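Local coordinates for putative cytoplasmic protein (Salmonella typhimurium, PDB 2GK3) that is of unknown function but forms hexamers and probably belongs to the class I glutamine amidotransferase-like proteins, at residues E[58-70]-E[85-97]. Numbering follows the deposited sequence.
Sequences YMPAHTVQIAFPE and DIGSNTFLLQNET
Gln94, at the N-cap position of helix 95-98, lays its side chain over the carbonyls of Val64 and Gln65 and against Phe68, in what is probably a class I glutamine amidotransferase-like fold, where helices following two strands of the parallel core pack together. Gln94 CB rests 3.6 Å from Gln65 O. Gln94 CG, 3.5 Å from Val64 O, continues the chain toward Phe68. With the chain extended beyond CG (chi2 164°), the amide arrives beside Phe68 CB. There Gln94 NE2 turns back to donate to Phe91 O (3.1 Å), in the carbonyl plane, which fixes the amide's rotation. On the other branch, OE1 accepts from water 4, which also donates to Phe68 O, so water links the two segments.

The edge of Phe91 meets a face of Phe68 in an offset edge-to-face pair, ring planes at 86°. Val64 divides its methyls, CG1 to Phe91 CD2 and CG2 to Ile86 CD1. Thr90 CG2 touches Val64 and Gln65, while its OG1 accepts from Tyr30 N of a second subunit. The Gln65 amide bonds to Ser36 and Tyr38 of a fourth subunit, tying this packing to the hexamer. Asn95 N donates a hydrogen bond to Gln65 O (3.2 Å), the donor tilted 27° from the carbonyl plane.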
ATOM      1  N   TYR E  58      21.610  15.907  13.931  1.00 36.79           N
ATOM      2  CA  TYR E  58      20.507  14.997  13.737  1.00 36.22           C
ATOM      3  C   TYR E  58      20.443  14.501  12.294  1.00 36.33           C
ATOM      4  O   TYR E  58      20.395  15.289  11.343  1.00 35.99           O
ATOM      5  CB  TYR E  58      19.183  15.639  14.130  1.00 35.52           C
ATOM      6  CG  TYR E  58      18.026  14.687  14.013  1.00 34.68           C
ATOM      7  CD1 TYR E  58      18.119  13.385  14.512  1.00 34.11           C
ATOM      8  CD2 TYR E  58      16.837  15.077  13.424  1.00 34.61           C
ATOM      9  CE1 TYR E  58      17.066  12.495  14.404  1.00 32.29           C
ATOM     10  CE2 TYR E  58      15.768  14.194  13.330  1.00 35.54           C
ATOM     11  CZ  TYR E  58      15.898  12.899  13.820  1.00 34.12           C
ATOM     12  OH  TYR E  58      14.848  12.012  13.715  1.00 34.29           O
HETATM   13  N   MSE E  59      20.442  13.181  12.147  1.00 36.21           N
HETATM   14  CA  MSE E  59      20.366  12.568  10.841  1.00 36.39           C
HETATM   15  C   MSE E  59      19.176  11.615  10.796  1.00 36.26           C
HETATM   16  O   MSE E  59      19.288  10.452  11.202  1.00 35.95           O
HETATM   17  CB  MSE E  59      21.671  11.854  10.514  1.00 35.67           C
HETATM   18  CG  MSE E  59      21.725  11.305   9.098  1.00 37.21           C
HETATM   19 SE   MSE E  59      23.364  10.334   8.712  0.70 38.29          SE
HETATM   20  CE  MSE E  59      24.610  11.835   8.656  1.00 35.53           C
ATOM     21  N   PRO E  60      18.019  12.109  10.306  1.00 36.33           N
ATOM     22  CA  PRO E  60      16.860  11.232  10.142  1.00 36.06           C
ATOM     23  C   PRO E  60      17.194  10.076   9.196  1.00 35.63           C
ATOM     24  O   PRO E  60      18.112  10.191   8.384  1.00 35.61           O
ATOM     25  CB  PRO E  60      15.805  12.136   9.513  1.00 36.26           C
ATOM     26  CG  PRO E  60      16.282  13.548   9.725  1.00 36.80           C
ATOM     27  CD  PRO E  60      17.754  13.501   9.881  1.00 36.50           C
ATOM     28  N   ALA E  61      16.450   8.979   9.304  1.00 35.00           N
ATOM     29  CA  ALA E  61      16.610   7.824   8.412  1.00 34.54           C
ATOM     30  C   ALA E  61      16.750   8.161   6.917  1.00 34.27           C
ATOM     31  O   ALA E  61      17.651   7.638   6.253  1.00 33.60           O
ATOM     32  CB  ALA E  61      15.481   6.834   8.628  1.00 34.68           C
ATOM     33  N   HIS E  62      15.881   9.028   6.388  1.00 34.33           N
ATOM     34  CA  HIS E  62      15.955   9.380   4.953  1.00 34.71           C
ATOM     35  C   HIS E  62      17.310   9.953   4.549  1.00 35.01           C
ATOM     36  O   HIS E  62      17.783   9.704   3.440  1.00 36.05           O
ATOM     37  CB  HIS E  62      14.759  10.236   4.447  1.00 34.52           C
ATOM     38  CG  HIS E  62      14.592  11.556   5.138  1.00 33.54           C
ATOM     39  ND1 HIS E  62      13.576  11.798   6.039  1.00 32.53           N
ATOM     40  CD2 HIS E  62      15.301  12.705   5.058  1.00 32.50           C
ATOM     41  CE1 HIS E  62      13.666  13.033   6.487  1.00 30.89           C
ATOM     42  NE2 HIS E  62      14.716  13.600   5.922  1.00 32.61           N
ATOM     43  N   THR E  63      17.960  10.667   5.462  1.00 34.80           N
ATOM     44  CA  THR E  63      19.252  11.289   5.182  1.00 34.42           C
ATOM     45  C   THR E  63      20.403  10.271   5.118  1.00 34.50           C
ATOM     46  O   THR E  63      21.405  10.515   4.458  1.00 34.33           O
ATOM     47  CB  THR E  63      19.559  12.380   6.238  1.00 34.31           C
ATOM     48  OG1 THR E  63      18.464  13.294   6.292  1.00 34.78           O
ATOM     49  CG2 THR E  63      20.826  13.144   5.915  1.00 34.50           C
ATOM     50  N   VAL E  64      20.283   9.152   5.833  1.00 34.67           N
ATOM     51  CA  VAL E  64      21.227   8.048   5.678  1.00 34.61           C
ATOM     52  C   VAL E  64      21.157   7.484   4.245  1.00 35.06           C
ATOM     53  O   VAL E  64      22.191   7.190   3.651  1.00 34.66           O
ATOM     54  CB  VAL E  64      20.980   6.929   6.737  1.00 35.28           C
ATOM     55  CG1 VAL E  64      21.838   5.668   6.456  1.00 34.77           C
ATOM     56  CG2 VAL E  64      21.236   7.455   8.148  1.00 34.66           C
ATOM     57  N   GLN E  65      19.937   7.358   3.707  1.00 35.82           N
ATOM     58  CA  GLN E  65      19.677   6.878   2.340  1.00 37.60           C
ATOM     59  C   GLN E  65      20.327   7.729   1.245  1.00 38.55           C
ATOM     60  O   GLN E  65      20.932   7.187   0.331  1.00 38.97           O
ATOM     61  CB  GLN E  65      18.171   6.793   2.054  1.00 37.68           C
ATOM     62  CG  GLN E  65      17.374   5.835   2.912  1.00 37.60           C
ATOM     63  CD  GLN E  65      16.022   5.471   2.280  1.00 38.81           C
ATOM     64  OE1 GLN E  65      15.152   6.330   2.086  1.00 41.05           O
ATOM     65  NE2 GLN E  65      15.838   4.185   1.968  1.00 37.44           N
ATOM     66  N   ILE E  66      20.185   9.052   1.358  1.00 39.87           N
ATOM     67  CA  ILE E  66      20.702  10.050   0.406  1.00 41.08           C
ATOM     68  C   ILE E  66      22.182  10.393   0.598  1.00 41.06           C
ATOM     69  O   ILE E  66      22.899  10.657  -0.379  1.00 41.67           O
ATOM     70  CB  ILE E  66      20.027  11.452   0.639  1.00 41.31           C
ATOM     71  CG1 ILE E  66      18.551  11.492   0.300  1.00 41.46           C
ATOM     72  CG2 ILE E  66      20.760  12.577  -0.133  1.00 43.43           C
ATOM     73  CD1 ILE E  66      17.990  12.906   0.611  1.00 41.78           C
ATOM     74  N   ALA E  67      22.617  10.455   1.859  1.00 40.88           N
ATOM     75  CA  ALA E  67      23.784  11.268   2.212  1.00 40.59           C
ATOM     76  C   ALA E  67      24.556  10.803   3.429  1.00 40.39           C
ATOM     77  O   ALA E  67      25.154  11.629   4.132  1.00 40.09           O
ATOM     78  CB  ALA E  67      23.353  12.730   2.425  1.00 40.90           C
ATOM     79  N   PHE E  68      24.558   9.499   3.694  1.00 40.26           N
ATOM     80  CA  PHE E  68      25.425   8.991   4.755  1.00 39.88           C
ATOM     81  C   PHE E  68      26.898   9.231   4.380  1.00 40.20           C
ATOM     82  O   PHE E  68      27.281   8.978   3.240  1.00 39.60           O
ATOM     83  CB  PHE E  68      25.169   7.504   5.068  1.00 39.18           C
ATOM     84  CG  PHE E  68      25.890   7.045   6.287  1.00 37.20           C
ATOM     85  CD1 PHE E  68      25.357   7.278   7.543  1.00 36.84           C
ATOM     86  CD2 PHE E  68      27.153   6.490   6.190  1.00 35.93           C
ATOM     87  CE1 PHE E  68      26.061   6.904   8.693  1.00 38.68           C
ATOM     88  CE2 PHE E  68      27.862   6.122   7.319  1.00 35.10           C
ATOM     89  CZ  PHE E  68      27.319   6.318   8.574  1.00 36.71           C
ATOM     90  N   PRO E  69      27.713   9.746   5.326  1.00 41.45           N
ATOM     91  CA  PRO E  69      29.140  10.039   5.068  1.00 42.71           C
ATOM     92  C   PRO E  69      29.942   8.836   4.559  1.00 44.29           C
ATOM     93  O   PRO E  69      29.955   7.777   5.201  1.00 44.57           O
ATOM     94  CB  PRO E  69      29.672  10.480   6.446  1.00 42.45           C
ATOM     95  CG  PRO E  69      28.489  10.936   7.180  1.00 41.78           C
ATOM     96  CD  PRO E  69      27.323  10.130   6.696  1.00 41.20           C
ATOM     97  N   GLU E  70      30.590   9.005   3.407  1.00 46.03           N
ATOM     98  CA  GLU E  70      31.518   8.007   2.864  1.00 48.18           C
ATOM     99  C   GLU E  70      32.889   7.968   3.572  1.00 49.14           C
ATOM    100  O   GLU E  70      33.568   6.939   3.565  1.00 49.37           O
ATOM    101  CB  GLU E  70      31.717   8.221   1.359  1.00 48.11           C
ATOM    102  CG  GLU E  70      30.482   7.936   0.529  1.00 50.42           C
ATOM    103  CD  GLU E  70      30.776   7.808  -0.954  1.00 51.96           C
ATOM    104  OE1 GLU E  70      31.960   7.778  -1.334  1.00 53.43           O
ATOM    105  OE2 GLU E  70      29.817   7.722  -1.746  1.00 52.95           O
ATOM    106  N   ASP E  85      15.836   3.367  16.359  1.00 29.99           N
ATOM    107  CA  ASP E  85      14.709   3.089  15.449  1.00 29.56           C
ATOM    108  C   ASP E  85      15.053   3.300  13.974  1.00 28.87           C
ATOM    109  O   ASP E  85      14.270   3.867  13.212  1.00 28.88           O
ATOM    110  CB  ASP E  85      13.450   3.892  15.845  1.00 30.21           C
ATOM    111  CG  ASP E  85      12.305   3.008  16.332  1.00 30.47           C
ATOM    112  OD1 ASP E  85      12.302   1.805  16.027  1.00 32.21           O
ATOM    113  OD2 ASP E  85      11.379   3.526  16.999  1.00 34.26           O
ATOM    114  N   ILE E  86      16.242   2.843  13.587  1.00 28.45           N
ATOM    115  CA  ILE E  86      16.606   2.726  12.182  1.00 27.52           C
ATOM    116  C   ILE E  86      17.261   1.354  11.908  1.00 27.15           C
ATOM    117  O   ILE E  86      18.216   0.964  12.563  1.00 26.29           O
ATOM    118  CB  ILE E  86      17.453   3.960  11.703  1.00 27.59           C
ATOM    119  CG1 ILE E  86      17.974   3.782  10.272  1.00 26.79           C
ATOM    120  CG2 ILE E  86      18.602   4.253  12.667  1.00 27.32           C
ATOM    121  CD1 ILE E  86      18.698   5.038   9.739  1.00 28.27           C
ATOM    122  N   GLY E  87      16.715   0.618  10.943  1.00 26.87           N
ATOM    123  CA  GLY E  87      17.195  -0.729  10.666  1.00 26.88           C
ATOM    124  C   GLY E  87      18.518  -0.802   9.906  1.00 26.98           C
ATOM    125  O   GLY E  87      18.990   0.196   9.312  1.00 26.55           O
ATOM    126  N   SER E  88      19.121  -1.992   9.924  1.00 26.13           N
ATOM    127  CA  SER E  88      20.403  -2.211   9.233  1.00 25.75           C
ATOM    128  C   SER E  88      20.315  -2.016   7.713  1.00 25.89           C
ATOM    129  O   SER E  88      21.267  -1.546   7.089  1.00 26.22           O
ATOM    130  CB  SER E  88      20.949  -3.598   9.569  1.00 25.34           C
ATOM    131  OG  SER E  88      20.056  -4.606   9.162  1.00 23.52           O
ATOM    132  N   ASN E  89      19.161  -2.354   7.135  1.00 25.98           N
ATOM    133  CA  ASN E  89      18.917  -2.222   5.702  1.00 26.28           C
ATOM    134  C   ASN E  89      19.115  -0.784   5.246  1.00 27.05           C
ATOM    135  O   ASN E  89      19.603  -0.549   4.136  1.00 27.62           O
ATOM    136  CB  ASN E  89      17.502  -2.679   5.339  1.00 25.97           C
ATOM    137  CG  ASN E  89      17.317  -4.199   5.402  1.00 25.86           C
ATOM    138  OD1 ASN E  89      18.265  -4.972   5.264  1.00 25.78           O
ATOM    139  ND2 ASN E  89      16.075  -4.628   5.569  1.00 25.59           N
ATOM    140  N   THR E  90      18.765   0.178   6.098  1.00 27.39           N
ATOM    141  CA  THR E  90      18.886   1.592   5.719  1.00 28.03           C
ATOM    142  C   THR E  90      20.347   1.974   5.488  1.00 28.62           C
ATOM    143  O   THR E  90      20.657   2.621   4.484  1.00 29.21           O
ATOM    144  CB  THR E  90      18.180   2.574   6.705  1.00 27.65           C
ATOM    145  OG1 THR E  90      16.782   2.279   6.728  1.00 27.28           O
ATOM    146  CG2 THR E  90      18.366   4.041   6.253  1.00 26.51           C
ATOM    147  N   PHE E  91      21.226   1.542   6.395  1.00 28.39           N
ATOM    148  CA  PHE E  91      22.670   1.739   6.264  1.00 27.99           C
ATOM    149  C   PHE E  91      23.302   0.956   5.105  1.00 28.24           C
ATOM    150  O   PHE E  91      24.115   1.486   4.365  1.00 28.78           O
ATOM    151  CB  PHE E  91      23.351   1.337   7.548  1.00 27.63           C
ATOM    152  CG  PHE E  91      23.079   2.254   8.695  1.00 27.56           C
ATOM    153  CD1 PHE E  91      22.192   1.879   9.700  1.00 25.28           C
ATOM    154  CD2 PHE E  91      23.728   3.486   8.792  1.00 28.78           C
ATOM    155  CE1 PHE E  91      21.936   2.707  10.782  1.00 24.92           C
ATOM    156  CE2 PHE E  91      23.470   4.333   9.887  1.00 29.51           C
ATOM    157  CZ  PHE E  91      22.566   3.922  10.888  1.00 26.64           C
ATOM    158  N   LEU E  92      22.922  -0.308   4.963  1.00 28.27           N
ATOM    159  CA  LEU E  92      23.487  -1.199   3.969  1.00 27.73           C
ATOM    160  C   LEU E  92      23.010  -0.936   2.540  1.00 27.82           C
ATOM    161  O   LEU E  92      23.776  -1.145   1.589  1.00 28.04           O
ATOM    162  CB  LEU E  92      23.198  -2.659   4.352  1.00 27.48           C
ATOM    163  CG  LEU E  92      24.050  -3.210   5.507  1.00 27.74           C
ATOM    164  CD1 LEU E  92      23.449  -4.446   6.173  1.00 23.30           C
ATOM    165  CD2 LEU E  92      25.488  -3.476   5.038  1.00 27.35           C
ATOM    166  N   LEU E  93      21.752  -0.508   2.402  1.00 27.45           N
ATOM    167  CA  LEU E  93      21.061  -0.400   1.113  1.00 27.01           C
ATOM    168  C   LEU E  93      20.652   1.040   0.822  1.00 27.45           C
ATOM    169  O   LEU E  93      19.473   1.327   0.537  1.00 26.91           O
ATOM    170  CB  LEU E  93      19.818  -1.308   1.088  1.00 26.68           C
ATOM    171  CG  LEU E  93      20.023  -2.788   1.418  1.00 26.11           C
ATOM    172  CD1 LEU E  93      18.695  -3.528   1.471  1.00 25.62           C
ATOM    173  CD2 LEU E  93      20.971  -3.414   0.391  1.00 25.63           C
ATOM    174  N   GLN E  94      21.633   1.940   0.910  1.00 27.92           N
ATOM    175  CA  GLN E  94      21.467   3.324   0.486  1.00 28.68           C
ATOM    176  C   GLN E  94      21.034   3.377  -0.995  1.00 29.16           C
ATOM    177  O   GLN E  94      21.244   2.432  -1.766  1.00 29.49           O
ATOM    178  CB  GLN E  94      22.755   4.112   0.708  1.00 28.53           C
ATOM    179  CG  GLN E  94      23.188   4.216   2.169  1.00 28.73           C
ATOM    180  CD  GLN E  94      24.656   4.664   2.338  1.00 29.05           C
ATOM    181  OE1 GLN E  94      25.140   5.539   1.613  1.00 31.69           O
ATOM    182  NE2 GLN E  94      25.355   4.072   3.297  1.00 24.67           N
ATOM    183  N   ASN E  95      20.388   4.473  -1.360  1.00 30.06           N
ATOM    184  CA  ASN E  95      19.803   4.680  -2.679  1.00 30.85           C
ATOM    185  C   ASN E  95      20.736   4.421  -3.879  1.00 31.50           C
ATOM    186  O   ASN E  95      20.315   3.824  -4.871  1.00 31.68           O
ATOM    187  CB  ASN E  95      19.193   6.088  -2.728  1.00 31.06           C
ATOM    188  CG  ASN E  95      17.917   6.181  -1.945  1.00 32.15           C
ATOM    189  OD1 ASN E  95      17.495   5.208  -1.308  1.00 33.97           O
ATOM    190  ND2 ASN E  95      17.270   7.337  -1.998  1.00 32.11           N
ATOM    191  N   GLU E  96      21.995   4.844  -3.770  1.00 32.31           N
ATOM    192  CA  GLU E  96      22.991   4.604  -4.823  1.00 34.48           C
ATOM    193  C   GLU E  96      23.318   3.111  -4.986  1.00 33.98           C
ATOM    194  O   GLU E  96      23.619   2.643  -6.082  1.00 34.29           O
ATOM    195  CB  GLU E  96      24.272   5.409  -4.565  1.00 34.10           C
ATOM    196  CG  GLU E  96      24.186   6.879  -4.945  1.00 36.54           C
ATOM    197  CD  GLU E  96      25.399   7.680  -4.453  1.00 38.63           C
ATOM    198  OE1 GLU E  96      26.535   7.427  -4.929  1.00 43.58           O
ATOM    199  OE2 GLU E  96      25.218   8.564  -3.576  1.00 43.28           O
ATOM    200  N   THR E  97      23.242   2.369  -3.889  1.00 33.28           N
ATOM    201  CA  THR E  97      23.445   0.935  -3.921  1.00 32.26           C
ATOM    202  C   THR E  97      22.246   0.229  -4.534  1.00 32.03           C
ATOM    203  O   THR E  97      22.388  -0.568  -5.459  1.00 31.61           O
ATOM    204  CB  THR E  97      23.681   0.398  -2.481  1.00 32.23           C
ATOM    205  OG1 THR E  97      24.905   0.933  -1.974  1.00 31.19           O
ATOM    206  CG2 THR E  97      23.709  -1.125  -2.439  1.00 31.51           C
TER
HETATM  207  O   HOH W   1      23.695   7.796   1.178  1.00 43.14           O
HETATM  208  O   HOH W   2      18.564   2.912   2.662  1.00 36.89           O
HETATM  209  O   HOH W   3      22.680   6.915  -1.773  1.00 40.30           O
HETATM  210  O   HOH W   4      27.577   6.500   1.948  1.00 33.38           O